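Local coordinates for ankyrin repeat-containing protein YAR1 (Saccharomyces cerevisiae, PDB 4BSZ) that binds unfolded protein, is built from ankyrin repeats and is required for a normal rate of cell proliferation, at residues D14-I19 / C46-S51; T54-A59 / K85-E90; G63-V68 / K107-K112. All coordinates share one frame; numbering follows the deposited sequence.

Contact 1 (D14-I19 / C46-S51); sequences DQDTII and CKESES
This contact belongs to the ankyrin-repeat stack: Gln15, Asp16, Ile18 and Ile19 of helix 12-24 meet Cys46 to Ser49 in the loop that leads to helix 55-61. Gln15 lies over Cys46, with its CG turned away from its own carbonyl carbon (chi1 -75°) and the chain extended beyond it. Its OE1 is thus brought to Lys47 N at 3.0 Å. The bond is nearly straight, 172° at the hydrogen, and the donor sits only 20° from the carbonyl plane. Gln15 NE2 gives a bond to Leu10 O, so both ends of the amide are held and its rotation is fixed. With an alanine here, Lys47 N would probably lose its acceptor and Leu10 O a donor. The apolar part lies beside it. Ile18 CD1 touches Cys46 SG at 3.8 Å. Ile19 crosses Glu48 at about a right angle, and its CD1 packs on Glu48 CB at 3.6 Å. The Lys47 side chain starts out away from the helix, and its NZ pairs with Glu90. Asp16 OD1 takes a weak bond from Ser49 OG at 3.2 Å and another weak one from Gln12. Within the loop, Ser51 OG donates to Glu48 OE1 at 2.6 Å, on the anti side of the carboxylate.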
loop_
_atom_site.group_PDB
_atom_site.type_symbol
_atom_site.label_atom_id
_atom_site.label_comp_id
_atom_site.label_asym_id
_atom_site.label_seq_id
_atom_site.Cartn_x
_atom_site.Cartn_y
_atom_site.Cartn_z
ATOM N N ASP B 14 26.170 -48.307 33.507
ATOM C CA ASP B 14 25.268 -47.996 34.603
ATOM C C ASP B 14 24.796 -46.550 34.551
ATOM O O ASP B 14 23.735 -46.226 35.077
ATOM C CB ASP B 14 25.918 -48.308 35.950
ATOM C CG ASP B 14 26.012 -49.796 36.212
ATOM O OD1 ASP B 14 25.076 -50.526 35.812
ATOM O OD2 ASP B 14 27.016 -50.237 36.808
ATOM N N GLN B 15 25.581 -45.678 33.923
ATOM C CA GLN B 15 25.106 -44.321 33.650
ATOM C C GLN B 15 23.941 -44.405 32.672
ATOM O O GLN B 15 22.929 -43.731 32.848
ATOM C CB GLN B 15 26.220 -43.434 33.095
ATOM C CG GLN B 15 27.228 -42.971 34.136
ATOM C CD GLN B 15 28.323 -42.099 33.550
ATOM O OE1 GLN B 15 28.056 -41.205 32.743
ATOM N NE2 GLN B 15 29.569 -42.362 33.944
ATOM N N ASP B 16 24.090 -45.258 31.656
ATOM C CA ASP B 16 23.049 -45.498 30.652
ATOM C C ASP B 16 21.746 -46.006 31.268
ATOM O O ASP B 16 20.666 -45.492 30.966
ATOM C CB ASP B 16 23.537 -46.480 29.580
ATOM C CG ASP B 16 24.542 -45.856 28.626
ATOM O OD1 ASP B 16 24.436 -44.638 28.359
ATOM O OD2 ASP B 16 25.438 -46.588 28.145
ATOM N N THR B 17 21.854 -47.010 32.134
ATOM C CA THR B 17 20.688 -47.572 32.818
ATOM C C THR B 17 19.910 -46.518 33.621
ATOM O O THR B 17 18.675 -46.474 33.583
ATOM C CB THR B 17 21.095 -48.734 33.744
ATOM O OG1 THR B 17 21.664 -49.795 32.960
ATOM C CG2 THR B 17 19.887 -49.249 34.517
ATOM N N ILE B 18 20.648 -45.672 34.337
ATOM C CA ILE B 18 20.073 -44.573 35.108
ATOM C C ILE B 18 19.287 -43.578 34.249
ATOM O O ILE B 18 18.176 -43.170 34.622
ATOM C CB ILE B 18 21.167 -43.822 35.884
ATOM C CG1 ILE B 18 21.646 -44.665 37.065
ATOM C CG2 ILE B 18 20.662 -42.472 36.368
ATOM C CD1 ILE B 18 22.970 -44.201 37.655
ATOM N N ILE B 19 19.845 -43.196 33.096
ATOM C CA ILE B 19 19.166 -42.231 32.232
ATOM C C ILE B 19 18.094 -42.867 31.348
ATOM O O ILE B 19 17.182 -42.179 30.899
ATOM C CB ILE B 19 20.131 -41.392 31.351
ATOM C CG1 ILE B 19 20.485 -42.139 30.071
ATOM C CG2 ILE B 19 21.377 -40.966 32.124
ATOM C CD1 ILE B 19 20.864 -41.222 28.959
ATOM N N CYS B 46 25.982 -38.442 35.420
ATOM C CA CYS B 46 25.556 -39.477 34.475
ATOM C C CYS B 46 25.201 -38.870 33.128
ATOM O O CYS B 46 24.274 -38.065 33.023
ATOM C CB CYS B 46 24.343 -40.244 34.998
ATOM S SG CYS B 46 24.433 -40.770 36.709
ATOM N N LYS B 47 25.933 -39.262 32.093
ATOM C CA LYS B 47 25.713 -38.710 30.767
ATOM C C LYS B 47 25.660 -39.838 29.753
ATOM O O LYS B 47 26.365 -40.833 29.900
ATOM C CB LYS B 47 26.814 -37.700 30.437
ATOM C CG LYS B 47 26.841 -36.530 31.416
ATOM C CD LYS B 47 27.992 -35.579 31.173
ATOM C CE LYS B 47 27.885 -34.360 32.089
ATOM N NZ LYS B 47 29.008 -33.395 31.874
ATOM N N GLU B 48 24.805 -39.699 28.741
ATOM C CA GLU B 48 24.653 -40.729 27.711
ATOM C C GLU B 48 25.963 -40.927 26.955
ATOM O O GLU B 48 26.848 -40.072 27.002
ATOM C CB GLU B 48 23.516 -40.386 26.736
ATOM C CG GLU B 48 22.912 -41.598 26.014
ATOM C CD GLU B 48 21.713 -41.241 25.141
ATOM O OE1 GLU B 48 21.611 -40.072 24.722
ATOM O OE2 GLU B 48 20.871 -42.126 24.872
ATOM N N SER B 49 26.081 -42.062 26.272
ATOM C CA SER B 49 27.316 -42.435 25.593
ATOM C C SER B 49 27.598 -41.508 24.411
ATOM O O SER B 49 28.662 -40.886 24.326
ATOM C CB SER B 49 27.227 -43.884 25.106
ATOM O OG SER B 49 26.619 -44.716 26.082
ATOM N N GLU B 50 26.625 -41.416 23.510
ATOM C CA GLU B 50 26.800 -40.699 22.255
ATOM C C GLU B 50 26.636 -39.194 22.419
ATOM O O GLU B 50 27.466 -38.420 21.951
ATOM C CB GLU B 50 25.798 -41.200 21.208
ATOM C CG GLU B 50 25.734 -42.716 21.041
ATOM C CD GLU B 50 26.748 -43.254 20.045
ATOM O OE1 GLU B 50 27.940 -42.888 20.139
ATOM O OE2 GLU B 50 26.348 -44.046 19.164
ATOM N N SER B 51 25.563 -38.787 23.088
ATOM C CA SER B 51 25.128 -37.394 23.055
ATOM C C SER B 51 25.721 -36.480 24.127
ATOM O O SER B 51 25.870 -35.282 23.888
ATOM C CB SER B 51 23.602 -37.328 23.106
ATOM O OG SER B 51 23.111 -38.042 24.225
#

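Contact 2 (T54-A59 / K85-E90); sequences TALHMA and KAFVNE
Phe87 overlaps Thr54 and Leu56 with the far end of its ring. Its CE1 lies 3.9 Å from Thr54 CB, and its CZ is equally close to Leu56 CB. The ring is carried there by a first torsion that sets CG opposite the backbone N (chi1 177°). Leu56 reaches on past the ring, and its CD2 rests against Val88 CA. These apolar groups join the start of helix 55-61 to the end of helix 81-88. Val75 of helix 65-78 also touches the Phe87 ring.

Thr54 to His57 spell TALH, a form of the TPLH signature of ankyrin repeats. Thr54 is the N-cap of helix 55-61. Its N donates to His57 ND1 at 3.0 Å, tilted 34° from the ring plane. Thr54 OG1 is also bonded to ND1, and Thr54 CB lies at the edge of the imidazole. His57 NE2 is bonded to Asn96 O, in the next repeat. Trp101 stands edge-to-face with the His57 ring.

Glu90 bends at chi2 (-90°), which brings OE1 to Thr54 CG2 at 3.3 Å. His57 CE1 comes to 3.4 Å from Glu90 O, and the carboxylate of Glu90 stands nearly perpendicular to the imidazole. The other oxygen, OE2, pairs with Lys47.

His57 accepts at ND1 and bonds a carbonyl oxygen through NE2. This is consistent with a neutral ring carrying its proton on NE2, used as a fixed polar link between repeats rather than as a charge for Glu90.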
loop_
_atom_site.group_PDB
_atom_site.type_symbol
_atom_site.label_atom_id
_atom_site.label_comp_id
_atom_site.label_asym_id
_atom_site.label_seq_id
_atom_site.Cartn_x
_atom_site.Cartn_y
_atom_site.Cartn_z
ATOM N N THR B 54 22.189 -35.380 29.755
ATOM C CA THR B 54 21.959 -35.816 31.130
ATOM C C THR B 54 20.587 -36.458 31.325
ATOM O O THR B 54 19.781 -36.529 30.393
ATOM C CB THR B 54 22.088 -34.647 32.113
ATOM O OG1 THR B 54 20.938 -33.792 31.997
ATOM C CG2 THR B 54 23.361 -33.853 31.822
ATOM N N ALA B 55 20.329 -36.925 32.545
ATOM C CA ALA B 55 19.037 -37.518 32.885
ATOM C C ALA B 55 17.955 -36.447 32.891
ATOM O O ALA B 55 16.792 -36.721 32.605
ATOM C CB ALA B 55 19.108 -38.210 34.237
ATOM N N LEU B 56 18.348 -35.226 33.240
ATOM C CA LEU B 56 17.444 -34.095 33.168
ATOM C C LEU B 56 16.914 -33.947 31.737
ATOM O O LEU B 56 15.721 -33.763 31.537
ATOM C CB LEU B 56 18.152 -32.815 33.616
ATOM C CG LEU B 56 17.252 -31.598 33.837
ATOM C CD1 LEU B 56 16.182 -31.904 34.888
ATOM C CD2 LEU B 56 18.085 -30.395 34.239
ATOM N N HIS B 57 17.805 -34.040 30.750
ATOM C CA HIS B 57 17.411 -34.029 29.346
ATOM C C HIS B 57 16.285 -35.019 29.057
ATOM O O HIS B 57 15.236 -34.652 28.534
ATOM C CB HIS B 57 18.598 -34.375 28.451
ATOM C CG HIS B 57 19.501 -33.218 28.156
ATOM N ND1 HIS B 57 20.642 -32.959 28.884
ATOM C CD2 HIS B 57 19.443 -32.265 27.193
ATOM C CE1 HIS B 57 21.246 -31.893 28.386
ATOM N NE2 HIS B 57 20.536 -31.453 27.361
ATOM N N MET B 58 16.508 -36.276 29.401
ATOM C CA MET B 58 15.566 -37.333 29.063
ATOM C C MET B 58 14.188 -37.117 29.686
ATOM O O MET B 58 13.171 -37.171 28.996
ATOM C CB MET B 58 16.137 -38.679 29.498
ATOM C CG MET B 58 17.541 -38.924 28.985
ATOM S SD MET B 58 17.539 -39.307 27.226
ATOM C CE MET B 58 19.184 -38.786 26.740
ATOM N N ALA B 59 14.161 -36.871 30.989
ATOM C CA ALA B 59 12.905 -36.651 31.692
ATOM C C ALA B 59 12.199 -35.393 31.183
ATOM O O ALA B 59 10.965 -35.340 31.128
ATOM C CB ALA B 59 13.141 -36.567 33.200
ATOM N N LYS B 85 23.682 -25.064 39.263
ATOM C CA LYS B 85 23.497 -24.169 38.129
ATOM C C LYS B 85 24.126 -24.782 36.878
ATOM O O LYS B 85 23.531 -24.770 35.800
ATOM C CB LYS B 85 24.099 -22.789 38.432
ATOM C CG LYS B 85 23.693 -21.678 37.471
ATOM C CD LYS B 85 24.368 -20.366 37.853
ATOM C CE LYS B 85 24.317 -19.349 36.721
ATOM N NZ LYS B 85 25.054 -18.095 37.062
ATOM N N ALA B 86 25.324 -25.338 37.032
ATOM C CA ALA B 86 26.041 -25.932 35.906
ATOM C C ALA B 86 25.339 -27.178 35.387
ATOM O O ALA B 86 25.539 -27.583 34.240
ATOM C CB ALA B 86 27.480 -26.252 36.288
ATOM N N PHE B 87 24.511 -27.785 36.232
ATOM C CA PHE B 87 23.785 -28.984 35.836
ATOM C C PHE B 87 22.502 -28.680 35.058
ATOM O O PHE B 87 22.238 -29.289 34.019
ATOM C CB PHE B 87 23.457 -29.851 37.048
ATOM C CG PHE B 87 22.636 -31.070 36.711
ATOM C CD1 PHE B 87 23.203 -32.141 36.028
ATOM C CD2 PHE B 87 21.292 -31.150 37.070
ATOM C CE1 PHE B 87 22.450 -33.264 35.713
ATOM C CE2 PHE B 87 20.536 -32.275 36.758
ATOM C CZ PHE B 87 21.117 -33.327 36.079
ATOM N N VAL B 88 21.701 -27.754 35.576
ATOM C CA VAL B 88 20.447 -27.395 34.934
ATOM C C VAL B 88 20.706 -26.884 33.518
ATOM O O VAL B 88 19.951 -27.169 32.584
ATOM C CB VAL B 88 19.652 -26.342 35.763
ATOM C CG1 VAL B 88 19.464 -26.824 37.197
ATOM C CG2 VAL B 88 20.337 -24.986 35.754
ATOM N N ASN B 89 21.805 -26.157 33.364
ATOM C CA ASN B 89 22.134 -25.532 32.101
ATOM C C ASN B 89 23.165 -26.342 31.337
ATOM O O ASN B 89 23.810 -25.821 30.436
ATOM C CB ASN B 89 22.642 -24.106 32.335
ATOM C CG ASN B 89 21.583 -23.201 32.944
ATOM O OD1 ASN B 89 20.456 -23.125 32.448
ATOM N ND2 ASN B 89 21.940 -22.516 34.027
ATOM N N GLU B 90 23.331 -27.610 31.707
ATOM C CA GLU B 90 24.303 -28.476 31.043
ATOM C C GLU B 90 23.849 -28.748 29.607
ATOM O O GLU B 90 22.657 -28.963 29.348
ATOM C CB GLU B 90 24.493 -29.783 31.822
ATOM C CG GLU B 90 25.871 -30.418 31.672
ATOM C CD GLU B 90 25.959 -31.400 30.511
ATOM O OE1 GLU B 90 24.913 -31.703 29.905
ATOM O OE2 GLU B 90 27.074 -31.876 30.204
#

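Contact 3 (G63-V68 / K107-K112); sequences GHIETV and KLDVVK
Lys107 begins the second segment by laying its aliphatic chain alongside Gly63. The chain bends at chi2 (-59°), and its CD comes to 3.8 Å from Gly63 CA. Lys107 is the N-cap of helix 108-117. Gly63 closes helix 55-61 in a Schellman motif with positive phi, and a side chain there would point at Lys107.

Asp109 comes next on the facing side. Its CG sits between the backbone N and the carbonyl carbon (chi1 40°). OD1 takes a bond from Val110 N at 2.8 Å, bent to 136° at the hydrogen. The end of Ile65 rests against the backbone of this turn. Its CD1 is 3.4 Å from Asp109 O and 3.9 Å from Asp109 CB. Thus the isoleucine covers both the peptide and the first carbon of the side chain.

Val110 carries the more buried part. Its CG2 meets Gly63 CA and, crossing at about a right angle, Val68 CG2, each at 4.0 Å. Ala60 and Ala102 also touch Val110, while Leu113, further along helix 108-117, touches Ile65 and Val68. Val111 turns away, toward helix 142-151.

His64 in ANK 1 and Lys107 in ANK 2 hold equivalent places: each is the N-cap of the helix that follows. No hydrogen bond crosses between the two segments. The repeats are therefore joined here by methyl and methylene groups, and the bond to the Asp109 carboxylate is made within helix 108-117.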
loop_
_atom_site.group_PDB
_atom_site.type_symbol
_atom_site.label_atom_id
_atom_site.label_comp_id
_atom_site.label_asym_id
_atom_site.label_seq_id
_atom_site.Cartn_x
_atom_site.Cartn_y
_atom_site.Cartn_z
ATOM N N GLY B 63 8.341 -34.985 29.375
ATOM C CA GLY B 63 7.285 -34.355 30.147
ATOM C C GLY B 63 6.940 -35.019 31.466
ATOM O O GLY B 63 5.857 -34.790 32.005
ATOM N N HIS B 64 7.861 -35.832 31.983
ATOM C CA HIS B 64 7.700 -36.516 33.261
ATOM C C HIS B 64 8.025 -35.591 34.422
ATOM O O HIS B 64 9.102 -35.686 35.032
ATOM C CB HIS B 64 8.618 -37.728 33.323
ATOM C CG HIS B 64 8.352 -38.741 32.255
ATOM N ND1 HIS B 64 7.078 -39.083 31.855
ATOM C CD2 HIS B 64 9.197 -39.485 31.500
ATOM C CE1 HIS B 64 7.150 -39.998 30.905
ATOM N NE2 HIS B 64 8.424 -40.256 30.667
ATOM N N ILE B 65 7.076 -34.716 34.736
ATOM C CA ILE B 65 7.266 -33.668 35.732
ATOM C C ILE B 65 7.725 -34.170 37.121
ATOM O O ILE B 65 8.561 -33.533 37.767
ATOM C CB ILE B 65 5.987 -32.818 35.846
ATOM C CG1 ILE B 65 6.231 -31.561 36.679
ATOM C CG2 ILE B 65 4.842 -33.650 36.392
ATOM C CD1 ILE B 65 7.003 -30.511 35.960
ATOM N N GLU B 66 7.205 -35.311 37.570
ATOM C CA GLU B 66 7.548 -35.806 38.901
ATOM C C GLU B 66 8.980 -36.324 38.938
ATOM O O GLU B 66 9.717 -36.110 39.901
ATOM C CB GLU B 66 6.554 -36.873 39.366
ATOM C CG GLU B 66 5.159 -36.322 39.599
ATOM C CD GLU B 66 5.171 -35.034 40.414
ATOM O OE1 GLU B 66 5.826 -35.008 41.479
ATOM O OE2 GLU B 66 4.534 -34.045 39.985
ATOM N N THR B 67 9.371 -36.998 37.869
ATOM C CA THR B 67 10.740 -37.445 37.715
ATOM C C THR B 67 11.675 -36.233 37.626
ATOM O O THR B 67 12.732 -36.207 38.258
ATOM C CB THR B 67 10.878 -38.281 36.446
ATOM O OG1 THR B 67 9.788 -39.215 36.362
ATOM C CG2 THR B 67 12.198 -39.016 36.451
ATOM N N VAL B 68 11.270 -35.232 36.842
ATOM C CA VAL B 68 12.063 -34.011 36.672
ATOM C C VAL B 68 12.292 -33.280 37.994
ATOM O O VAL B 68 13.408 -32.879 38.310
ATOM C CB VAL B 68 11.409 -33.024 35.667
ATOM C CG1 VAL B 68 12.154 -31.687 35.661
ATOM C CG2 VAL B 68 11.362 -33.623 34.258
ATOM N N LYS B 107 6.642 -29.172 26.364
ATOM C CA LYS B 107 6.294 -29.615 27.705
ATOM C C LYS B 107 6.267 -28.436 28.671
ATOM O O LYS B 107 7.282 -28.123 29.304
ATOM C CB LYS B 107 7.302 -30.655 28.174
ATOM C CG LYS B 107 7.462 -31.806 27.210
ATOM C CD LYS B 107 6.145 -32.537 26.983
ATOM C CE LYS B 107 6.355 -33.795 26.142
ATOM N NZ LYS B 107 5.139 -34.647 26.065
ATOM N N LEU B 108 5.102 -27.797 28.794
ATOM C CA LEU B 108 4.957 -26.576 29.590
ATOM C C LEU B 108 5.268 -26.701 31.090
ATOM O O LEU B 108 5.941 -25.839 31.655
ATOM C CB LEU B 108 3.561 -25.982 29.399
ATOM C CG LEU B 108 3.327 -24.574 29.959
ATOM C CD1 LEU B 108 4.463 -23.653 29.545
ATOM C CD2 LEU B 108 1.985 -24.030 29.487
ATOM N N ASP B 109 4.774 -27.759 31.730
ATOM C CA ASP B 109 4.971 -27.954 33.168
ATOM C C ASP B 109 6.459 -28.045 33.532
ATOM O O ASP B 109 6.917 -27.458 34.521
ATOM C CB ASP B 109 4.212 -29.197 33.644
ATOM C CG ASP B 109 4.291 -30.353 32.653
ATOM O OD1 ASP B 109 5.058 -30.259 31.663
ATOM O OD2 ASP B 109 3.590 -31.366 32.874
ATOM N N VAL B 110 7.204 -28.783 32.719
ATOM C CA VAL B 110 8.639 -28.925 32.900
ATOM C C VAL B 110 9.327 -27.575 32.765
ATOM O O VAL B 110 10.212 -27.231 33.555
ATOM C CB VAL B 110 9.218 -29.891 31.860
ATOM C CG1 VAL B 110 10.719 -29.745 31.774
ATOM C CG2 VAL B 110 8.824 -31.315 32.201
ATOM N N VAL B 111 8.900 -26.812 31.760
ATOM C CA VAL B 111 9.499 -25.519 31.457
ATOM C C VAL B 111 9.299 -24.513 32.582
ATOM O O VAL B 111 10.243 -23.824 32.984
ATOM C CB VAL B 111 8.971 -24.954 30.128
ATOM C CG1 VAL B 111 9.425 -23.507 29.932
ATOM C CG2 VAL B 111 9.428 -25.837 28.961
ATOM N N LYS B 112 8.080 -24.434 33.104
ATOM C CA LYS B 112 7.819 -23.570 34.249
ATOM C C LYS B 112 8.644 -24.013 35.464
ATOM O O LYS B 112 9.166 -23.186 36.205
ATOM C CB LYS B 112 6.334 -23.547 34.588
ATOM C CG LYS B 112 5.495 -22.769 33.611
ATOM C CD LYS B 112 4.068 -22.673 34.105
ATOM C CE LYS B 112 3.208 -21.832 33.174
ATOM N NZ LYS B 112 1.817 -21.680 33.696
#

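In the fold
The contacts follow the ankyrin stack from its N-terminal helix into ANK 2. Contacts 1 and 2 have centres 12 Å apart. A salt bridge joins them, with Lys47 NZ 3.0 Å from Glu90 OE2, and Met58 CE packs 3.7 Å from Ile19 CD1. Contacts 2 and 3 are also 12 Å apart between centres. They meet across the turn between helices 55-61 and 65-78, where Ala59 O and His64 N, 3.3 Å apart, probably form a hydrogen bond. Contacts 1 and 3 do not touch; their nearest atoms are about 8 Å apart. Another protein of the assembly approaches contacts 1 and 2, with an apolar side chain on Met58, but not contact 3.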